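Long-range contacts in pyruvate kinase 1 (Trypanosoma brucei brucei, PDB 4KCT), which catalyses the last step of glycolysis, phosphoryl transfer from phosphoenolpyruvate to ADP to give pyruvate and ATP, and also has an intrinsic oxaloacetate decarboxylase activity: residues N52-S57 against D84-E89; I79-D84 against Q204-I209; Y143-V148 against D174-N179. All coordinates share one frame; numbering follows the deposited sequence.

How the interactions relate
Interactions 1 and 2 belong to the TIM barrel and share Asp84, at the end of strand 80-84. Interaction 2 is wholly buried and joins the third and fourth barrel strands through backbone hydrogen bonds, one buried aspartate and apolar side chains. Interaction 1, partly buried, lies where the second and third strands run out into loops, and there a potassium ion gathers oxygens from both segments. The two touch through Phe53 and Leu83 and through Thr85 and Ile209. Interaction 3, its centre about 17 Å from that of interaction 1 and 29 Å from that of interaction 2, is an antiparallel pairing in the separate mixed sheet, with waters and charged groups at its more exposed end.

Interaction 1. Residues N52-S57 against D84-E89; sequences NFSHGS and DTKGPE. With K (potassium ion), chain D.
The potassium site of pyruvate kinase lies at the carboxy-terminal end of the TIM barrel, where the loops after strands 46-52 and 80-84 meet. Each strand end and the loop after it give the ion two oxygens: Asn52 OD1 and Ser54 OG from one, Asp84 OD1 and Thr85 O from the other. The contacts of Asn52 OD1 and Asp84 OD1 with potassium are both 2.7 Å, and two waters complete a set of six oxygen ligands. One of these waters also donates to Lys86 O, tying the ion to the backbone one residue beyond Thr85. The parallel pairing of Asn52 with Asp84 puts both side chains on one face of the sheet, and with CG anti to the backbone N in each (chi1 -175° and -172°) both OD1 atoms reach the metal.

Asn52 OD1 has a second task. It accepts from Ser54 N at 3.0 Å in an Asx turn, the donor lying well above the carbonyl plane, and so the turn that brings Ser54 OG to potassium is fixed by another ligand of the same ion. A type I turn from Asn52 to His55 includes this corner. The direct backbone tie between the loops runs from Phe53 N to Asp84 O, 2.9 Å and nearly along the C=O axis. Alongside, the aliphatic part of Lys86 lies against Ser54, with Lys86 CG 3.9 Å from Ser54 CA, while Lys86 NZ pairs with Glu89 OE2.

Asp84 OD2 forms salt bridges with Arg50 and Lys239, the latter a pyruvate-pocket residue, so the carboxylate binds potassium through OD1 and two basic side chains through OD2. Helix 192-204 borders the contact: Lys193 reaches Phe53 O, Asp194 accepts from Gly87 N, and Asp197 touches Phe53, whose ring also stacks on His61 of helix 58-75.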
loop_
_atom_site.group_PDB
_atom_site.type_symbol
_atom_site.label_atom_id
_atom_site.label_comp_id
_atom_site.label_asym_id
_atom_site.label_seq_id
_atom_site.Cartn_x
_atom_site.Cartn_y
_atom_site.Cartn_z
ATOM N N ASN A 52 31.037 -28.886 17.297
ATOM C CA ASN A 52 30.012 -29.886 17.178
ATOM C C ASN A 52 30.274 -31.011 18.143
ATOM O O ASN A 52 31.137 -31.864 17.894
ATOM C CB ASN A 52 29.974 -30.447 15.759
ATOM C CG ASN A 52 28.821 -31.427 15.554
ATOM O OD1 ASN A 52 28.020 -31.681 16.472
ATOM N ND2 ASN A 52 28.738 -31.987 14.363
ATOM N N PHE A 53 29.582 -30.983 19.279
ATOM C CA PHE A 53 29.815 -31.978 20.331
ATOM C C PHE A 53 29.139 -33.303 20.036
ATOM O O PHE A 53 29.207 -34.218 20.851
ATOM C CB PHE A 53 29.353 -31.460 21.708
ATOM C CG PHE A 53 30.395 -30.677 22.442
ATOM C CD1 PHE A 53 31.011 -29.582 21.849
ATOM C CD2 PHE A 53 30.781 -31.046 23.733
ATOM C CE1 PHE A 53 31.959 -28.849 22.537
ATOM C CE2 PHE A 53 31.726 -30.318 24.423
ATOM C CZ PHE A 53 32.348 -29.243 23.812
ATOM N N SER A 54 28.540 -33.444 18.855
ATOM C CA SER A 54 28.204 -34.789 18.379
ATOM C C SER A 54 29.447 -35.671 18.223
ATOM O O SER A 54 29.354 -36.882 18.345
ATOM C CB SER A 54 27.431 -34.741 17.065
ATOM O OG SER A 54 26.133 -34.244 17.276
ATOM N N HIS A 55 30.608 -35.057 17.985
ATOM C CA HIS A 55 31.874 -35.807 17.843
ATOM C C HIS A 55 32.927 -35.194 18.714
ATOM O O HIS A 55 32.795 -34.039 19.128
ATOM C CB HIS A 55 32.360 -35.798 16.390
ATOM C CG HIS A 55 31.258 -35.969 15.377
ATOM N ND1 HIS A 55 30.535 -37.111 15.272
ATOM C CD2 HIS A 55 30.732 -35.082 14.436
ATOM C CE1 HIS A 55 29.583 -36.952 14.331
ATOM N NE2 HIS A 55 29.715 -35.717 13.808
ATOM N N GLY A 56 33.998 -35.948 18.974
ATOM C CA GLY A 56 35.190 -35.409 19.646
ATOM C C GLY A 56 35.092 -35.387 21.163
ATOM O O GLY A 56 34.033 -35.164 21.717
ATOM N N SER A 57 36.221 -35.552 21.842
ATOM C CA SER A 57 36.229 -35.553 23.317
ATOM C C SER A 57 36.195 -34.114 23.846
ATOM O O SER A 57 36.464 -33.173 23.104
ATOM C CB SER A 57 37.506 -36.218 23.813
ATOM O OG SER A 57 38.624 -35.532 23.251
ATOM N N ASP A 84 27.535 -26.821 20.177
ATOM C CA ASP A 84 26.359 -27.431 19.529
ATOM C C ASP A 84 26.153 -28.844 20.088
ATOM O O ASP A 84 27.007 -29.702 19.911
ATOM C CB ASP A 84 26.567 -27.457 17.990
ATOM C CG ASP A 84 25.318 -27.904 17.220
ATOM O OD1 ASP A 84 24.755 -28.960 17.567
ATOM O OD2 ASP A 84 24.926 -27.228 16.220
ATOM N N THR A 85 25.062 -29.061 20.831
ATOM C CA THR A 85 24.930 -30.296 21.631
ATOM C C THR A 85 24.683 -31.518 20.743
ATOM O O THR A 85 24.141 -31.412 19.637
ATOM C CB THR A 85 23.787 -30.193 22.667
ATOM O OG1 THR A 85 22.561 -29.977 21.976
ATOM C CG2 THR A 85 24.047 -29.024 23.615
ATOM N N LYS A 86 25.057 -32.684 21.235
ATOM C CA LYS A 86 24.686 -33.938 20.570
ATOM C C LYS A 86 23.154 -34.099 20.537
ATOM O O LYS A 86 22.584 -34.355 19.507
ATOM C CB LYS A 86 25.330 -35.142 21.293
ATOM C CG LYS A 86 25.300 -36.432 20.483
ATOM C CD LYS A 86 25.945 -37.576 21.274
ATOM C CE LYS A 86 26.540 -38.632 20.362
ATOM N NZ LYS A 86 25.616 -38.967 19.248
ATOM N N GLY A 87 22.502 -33.938 21.675
ATOM C CA GLY A 87 21.053 -33.982 21.705
ATOM C C GLY A 87 20.525 -35.409 21.741
ATOM O O GLY A 87 21.299 -36.366 21.787
ATOM N N PRO A 88 19.207 -35.551 21.739
ATOM C CA PRO A 88 18.522 -36.829 21.883
ATOM C C PRO A 88 18.603 -37.606 20.593
ATOM O O PRO A 88 18.795 -37.012 19.518
ATOM C CB PRO A 88 17.067 -36.407 22.140
ATOM C CG PRO A 88 16.934 -35.127 21.383
ATOM C CD PRO A 88 18.259 -34.431 21.567
ATOM N N GLU A 89 18.578 -38.931 20.681
ATOM C CA GLU A 89 18.515 -39.732 19.467
ATOM C C GLU A 89 17.805 -41.053 19.694
ATOM O O GLU A 89 17.653 -41.504 20.836
ATOM C CB GLU A 89 19.913 -39.959 18.886
ATOM C CG GLU A 89 20.924 -40.468 19.882
ATOM C CD GLU A 89 22.278 -40.730 19.246
ATOM O OE1 GLU A 89 23.103 -41.426 19.871
ATOM O OE2 GLU A 89 22.523 -40.224 18.129
HETATM K K K D . 25.382 -31.529 17.181
HETATM O O HOH W 1 23.254 -33.033 16.989
HETATM O O HOH W 2 24.621 -31.356 14.389
#

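Interaction 2. Residues I79-D84 against Q204-I209; sequences IGIALD and QGVDMI. With K (potassium ion), chain D.
Leu83 N donates to Met208 O at 2.9 Å and 164°, within the carbonyl plane, at the parallel pairing of strands 80-84 and 208-211, the third and fourth strands of the TIM barrel. Ala82 pairs with Met208 and Leu83 with Ile209. CA-H...O contacts add to this, from Ala82 to Met208 O and from Ile209 to Leu83 O; Leu83 is also backbone-bonded to Phe210.

Before the fourth strand begins, Asp207 provides two of the links. Its side chain stands in for a backbone acceptor: Asp207 OD2 takes the N-H of Ile81 at 2.8 Å, using its anti lone pair, the one turned from OD1. In return Asp207 N gives a 3.0 Å bond to Ile81 O, in the plane of that carbonyl. Met208 N makes a weak second bond to the same oxygen. CG of Asp207 lies beside its own backbone N (chi1 -54°), a torsion that lets side chain and amide hold the two polar atoms of Ile81 together. The carboxylate's other oxygen, OD1, is held by a salt bridge to Arg430 and a hydrogen bond from Gln427, and Gln431 NE2 bonds Asp207 O.

Apolar groups fill both faces. Ala82 CB presses on Met208 CG at 3.5 Å, tighter than usual for two carbons. On the other face Ile209 CD1 reaches Leu83 CB at 4.0 Å, and the side chains of Ile81 and Val206 cross at about a right angle, Ile81 CG2 meeting Val206 CG1.

Strand 46-52 bonds to the other edge of 80-84, Gly80 and Ala82 pairing with its backbone. Helix 58-75 packs on Ile79 and Ile81, while Gly205 closes helix 192-204 with a Schellman motif, leading the chain into the fourth strand.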
loop_
_atom_site.group_PDB
_atom_site.type_symbol
_atom_site.label_atom_id
_atom_site.label_comp_id
_atom_site.label_asym_id
_atom_site.label_seq_id
_atom_site.Cartn_x
_atom_site.Cartn_y
_atom_site.Cartn_z
ATOM N N ILE A 79 35.605 -13.093 18.922
ATOM C CA ILE A 79 34.978 -14.192 18.172
ATOM C C ILE A 79 34.095 -15.025 19.112
ATOM O O ILE A 79 34.541 -15.415 20.183
ATOM C CB ILE A 79 36.051 -15.090 17.527
ATOM C CG1 ILE A 79 36.918 -14.262 16.554
ATOM C CG2 ILE A 79 35.435 -16.348 16.899
ATOM C CD1 ILE A 79 36.165 -13.689 15.364
ATOM N N GLY A 80 32.828 -15.225 18.732
ATOM C CA GLY A 80 31.912 -16.020 19.531
ATOM C C GLY A 80 32.331 -17.484 19.504
ATOM O O GLY A 80 32.794 -17.986 18.477
ATOM N N ILE A 81 32.099 -18.191 20.605
ATOM C CA ILE A 81 32.300 -19.633 20.636
ATOM C C ILE A 81 30.977 -20.339 20.990
ATOM O O ILE A 81 30.323 -19.998 21.988
ATOM C CB ILE A 81 33.408 -20.034 21.648
ATOM C CG1 ILE A 81 34.773 -19.516 21.185
ATOM C CG2 ILE A 81 33.460 -21.560 21.800
ATOM C CD1 ILE A 81 35.895 -19.672 22.230
ATOM N N ALA A 82 30.517 -21.208 20.087
ATOM C CA ALA A 82 29.238 -21.890 20.257
ATOM C C ALA A 82 29.449 -23.361 20.526
ATOM O O ALA A 82 30.218 -24.019 19.832
ATOM C CB ALA A 82 28.342 -21.699 19.005
ATOM N N LEU A 83 28.653 -23.908 21.440
ATOM C CA LEU A 83 28.690 -25.336 21.736
ATOM C C LEU A 83 27.404 -25.972 21.198
ATOM O O LEU A 83 26.309 -25.618 21.630
ATOM C CB LEU A 83 28.821 -25.557 23.258
ATOM C CG LEU A 83 29.085 -27.004 23.721
ATOM C CD1 LEU A 83 29.648 -27.024 25.139
ATOM C CD2 LEU A 83 27.817 -27.865 23.617
ATOM N N ASP A 84 27.535 -26.821 20.177
ATOM C CA ASP A 84 26.359 -27.431 19.529
ATOM C C ASP A 84 26.153 -28.844 20.088
ATOM O O ASP A 84 27.007 -29.702 19.911
ATOM C CB ASP A 84 26.567 -27.457 17.990
ATOM C CG ASP A 84 25.318 -27.904 17.220
ATOM O OD1 ASP A 84 24.755 -28.960 17.567
ATOM O OD2 ASP A 84 24.926 -27.228 16.220
ATOM N N GLN A 204 34.177 -23.473 30.754
ATOM C CA GLN A 204 35.159 -22.917 29.811
ATOM C C GLN A 204 34.730 -21.567 29.239
ATOM O O GLN A 204 35.455 -20.960 28.440
ATOM C CB GLN A 204 35.453 -23.903 28.666
ATOM C CG GLN A 204 36.112 -25.202 29.112
ATOM C CD GLN A 204 37.241 -24.976 30.081
ATOM O OE1 GLN A 204 38.124 -24.160 29.836
ATOM N NE2 GLN A 204 37.223 -25.700 31.193
ATOM N N GLY A 205 33.537 -21.120 29.612
ATOM C CA GLY A 205 33.087 -19.782 29.250
ATOM C C GLY A 205 32.642 -19.653 27.784
ATOM O O GLY A 205 32.940 -18.645 27.131
ATOM N N VAL A 206 31.867 -20.613 27.280
ATOM C CA VAL A 206 31.333 -20.474 25.896
ATOM C C VAL A 206 30.263 -19.389 25.866
ATOM O O VAL A 206 29.675 -19.059 26.883
ATOM C CB VAL A 206 30.779 -21.802 25.299
ATOM C CG1 VAL A 206 31.846 -22.908 25.350
ATOM C CG2 VAL A 206 29.515 -22.241 26.022
ATOM N N ASP A 207 30.052 -18.801 24.696
ATOM C CA ASP A 207 29.150 -17.668 24.567
ATOM C C ASP A 207 27.698 -18.072 24.287
ATOM O O ASP A 207 26.765 -17.302 24.560
ATOM C CB ASP A 207 29.673 -16.737 23.480
ATOM C CG ASP A 207 31.119 -16.329 23.733
ATOM O OD1 ASP A 207 31.357 -15.728 24.804
ATOM O OD2 ASP A 207 32.033 -16.770 22.970
ATOM N N MET A 208 27.511 -19.218 23.639
ATOM C CA MET A 208 26.169 -19.652 23.283
ATOM C C MET A 208 26.110 -21.155 23.131
ATOM O O MET A 208 27.112 -21.804 22.788
ATOM C CB MET A 208 25.724 -18.961 21.961
ATOM C CG MET A 208 26.645 -19.268 20.781
ATOM S SD MET A 208 26.426 -18.131 19.373
ATOM C CE MET A 208 27.199 -16.616 20.026
ATOM N N ILE A 209 24.924 -21.706 23.350
ATOM C CA ILE A 209 24.643 -23.101 23.079
ATOM C C ILE A 209 23.710 -23.171 21.873
ATOM O O ILE A 209 22.722 -22.445 21.820
ATOM C CB ILE A 209 23.869 -23.729 24.258
ATOM C CG1 ILE A 209 24.584 -23.441 25.591
ATOM C CG2 ILE A 209 23.657 -25.233 24.023
ATOM C CD1 ILE A 209 26.014 -23.978 25.661
HETATM K K K D . 25.382 -31.529 17.181
HETATM O O HOH W 1 23.254 -33.033 16.989
HETATM O O HOH W 2 24.621 -31.356 14.389
#

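Interaction 3. Residues Y143-V148 against D174-N179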
loop_
_atom_site.group_PDB
_atom_site.type_symbol
_atom_site.label_atom_id
_atom_site.label_comp_id
_atom_site.label_asym_id
_atom_site.label_seq_id
_atom_site.Cartn_x
_atom_site.Cartn_y
_atom_site.Cartn_z
ATOM N N TYR A 143 11.891 -43.885 9.355
ATOM C CA TYR A 143 13.067 -43.668 8.545
ATOM C C TYR A 143 14.261 -44.233 9.284
ATOM O O TYR A 143 14.419 -44.002 10.491
ATOM C CB TYR A 143 13.281 -42.164 8.317
ATOM C CG TYR A 143 12.247 -41.513 7.402
ATOM C CD1 TYR A 143 12.212 -40.117 7.234
ATOM C CD2 TYR A 143 11.336 -42.287 6.669
ATOM C CE1 TYR A 143 11.263 -39.510 6.404
ATOM C CE2 TYR A 143 10.352 -41.684 5.879
ATOM C CZ TYR A 143 10.352 -40.301 5.711
ATOM O OH TYR A 143 9.396 -39.705 4.899
ATOM N N VAL A 144 15.171 -44.852 8.548
ATOM C CA VAL A 144 16.345 -45.432 9.159
ATOM C C VAL A 144 17.605 -44.927 8.457
ATOM O O VAL A 144 17.612 -44.747 7.239
ATOM C CB VAL A 144 16.281 -46.976 9.122
ATOM C CG1 VAL A 144 17.296 -47.578 10.077
ATOM C CG2 VAL A 144 14.861 -47.458 9.457
ATOM N N ASP A 145 18.631 -44.613 9.249
ATOM C CA ASP A 145 19.932 -44.259 8.735
ATOM C C ASP A 145 19.886 -42.907 8.037
ATOM O O ASP A 145 20.001 -42.817 6.812
ATOM C CB ASP A 145 20.463 -45.345 7.798
ATOM C CG ASP A 145 21.967 -45.397 7.777
ATOM O OD1 ASP A 145 22.602 -44.567 8.464
ATOM O OD2 ASP A 145 22.518 -46.272 7.096
ATOM N N ASP A 146 19.483 -41.902 8.802
ATOM C CA ASP A 146 19.342 -40.545 8.297
ATOM C C ASP A 146 18.474 -40.480 7.056
ATOM O O ASP A 146 18.789 -39.752 6.120
ATOM C CB ASP A 146 20.712 -39.931 8.017
ATOM C CG ASP A 146 21.265 -39.187 9.209
ATOM O OD1 ASP A 146 21.565 -37.986 9.071
ATOM O OD2 ASP A 146 21.360 -39.788 10.300
ATOM N N GLY A 147 17.376 -41.237 7.064
ATOM C CA GLY A 147 16.348 -41.122 6.040
ATOM C C GLY A 147 16.583 -42.001 4.827
ATOM O O GLY A 147 15.749 -42.049 3.931
ATOM N N VAL A 148 17.714 -42.708 4.799
ATOM C CA VAL A 148 18.125 -43.443 3.591
ATOM C C VAL A 148 17.258 -44.666 3.305
ATOM O O VAL A 148 16.981 -44.978 2.158
ATOM C CB VAL A 148 19.620 -43.856 3.625
ATOM C CG1 VAL A 148 19.929 -44.799 2.468
ATOM C CG2 VAL A 148 20.517 -42.621 3.551
ATOM N N ASP A 174 25.216 -51.718 12.804
ATOM C CA ASP A 174 24.777 -51.586 14.197
ATOM C C ASP A 174 24.344 -50.141 14.536
ATOM O O ASP A 174 25.028 -49.180 14.185
ATOM C CB ASP A 174 25.890 -52.031 15.151
ATOM C CG ASP A 174 26.040 -53.565 15.229
ATOM O OD1 ASP A 174 25.222 -54.297 14.613
ATOM O OD2 ASP A 174 26.971 -54.029 15.944
ATOM N N ARG A 175 23.257 -50.011 15.292
ATOM C CA ARG A 175 22.862 -48.723 15.913
ATOM C C ARG A 175 22.802 -47.550 14.924
ATOM O O ARG A 175 23.362 -46.491 15.198
ATOM C CB ARG A 175 23.808 -48.359 17.070
ATOM C CG ARG A 175 23.833 -49.370 18.198
ATOM C CD ARG A 175 23.703 -48.709 19.562
ATOM N NE ARG A 175 24.281 -49.555 20.607
ATOM C CZ ARG A 175 23.593 -50.412 21.367
ATOM N NH1 ARG A 175 22.264 -50.474 21.297
ATOM N NH2 ARG A 175 24.236 -51.175 22.238
ATOM N N ARG A 176 21.992 -47.690 13.879
ATOM C CA ARG A 176 21.735 -46.593 12.946
ATOM C C ARG A 176 20.640 -45.672 13.488
ATOM O O ARG A 176 19.806 -46.093 14.306
ATOM C CB ARG A 176 21.315 -47.146 11.585
ATOM C CG ARG A 176 22.337 -48.079 10.943
ATOM C CD ARG A 176 23.600 -47.325 10.601
ATOM N NE ARG A 176 24.488 -47.281 11.746
ATOM C CZ ARG A 176 25.498 -46.435 11.871
ATOM N NH1 ARG A 176 26.206 -46.421 12.992
ATOM N NH2 ARG A 176 25.803 -45.609 10.878
ATOM N N GLY A 177 20.726 -44.389 13.133
ATOM C CA GLY A 177 19.716 -43.393 13.532
ATOM C C GLY A 177 18.314 -43.712 13.021
ATOM O O GLY A 177 18.139 -44.180 11.885
ATOM N N ILE A 178 17.311 -43.350 13.828
ATOM C CA ILE A 178 15.888 -43.500 13.481
ATOM C C ILE A 178 15.228 -42.116 13.519
ATOM O O ILE A 178 15.499 -41.311 14.423
ATOM C CB ILE A 178 15.184 -44.433 14.522
ATOM C CG1 ILE A 178 15.675 -45.885 14.372
ATOM C CG2 ILE A 178 13.653 -44.336 14.434
ATOM C CD1 ILE A 178 15.223 -46.556 13.075
ATOM N N ASN A 179 14.378 -41.820 12.531
ATOM C CA ASN A 179 13.515 -40.647 12.599
ATOM C C ASN A 179 12.080 -41.077 12.440
ATOM O O ASN A 179 11.797 -42.024 11.738
ATOM C CB ASN A 179 13.880 -39.628 11.499
ATOM C CG ASN A 179 15.269 -39.038 11.699
ATOM O OD1 ASN A 179 16.256 -39.637 11.301
ATOM N ND2 ASN A 179 15.351 -37.971 12.483
HETATM O O HOH W 3 22.528 -43.471 11.093
HETATM O O HOH W 4 18.915 -40.880 11.525
HETATM O O HOH W 5 16.650 -41.965 9.800
#
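Tyr143 and Asn179 form a hydrogen-bonded pair where strands 141-144 and 177-179 run antiparallel in the mixed sheet of the domain that stands apart from the TIM barrel, the B domain, which in pyruvate kinases closes as a lid over the active site; here the Asp146 side chain lies about 7 Å from bound pyruvate, consistent with that role. Tyr143 N donates to Asn179 O and Asn179 N to Tyr143 O, both 3.0 Å; the second donor is tilted from its carbonyl plane. One step on, Val144 and Ile178 make the non-hydrogen-bonded pair, their side chains parallel and side by side. Ile178 CD1 comes within 3.7 Å of Val144 CG2 and nearly as close to CG1, so it meets both methyls. Asp145 N then closes the pairing with a short 2.7 Å bond to Gly177 O.

Beyond this the chain folds into a type I' turn from Asp145 to Val148. A water bridges Asp145 OD1 and Gly177 N, and two more lie between the turn and Asn179 OD1: one accepts from Asp146 N, the other from Gly147 N. The ND2 of Asn179 goes to Glu269. Asp145 OD2 is held by His170, and the turn reaches a neighbouring subunit, where Arg308 donates to Asp146 O.

Arg176 runs alongside Asp145 without a salt bridge: Asp145 OD1 is 3.6 Å from Arg176 CD and the carboxylate and guanidinium planes stand 83° apart. Bends at chi2 and chi3 (-66° and 86°) carry the guanidinium back toward its own segment, where Arg176 NE at 3.1 Å and NH1 at 3.2 Å both grip the single carbonyl oxygen of Asp174.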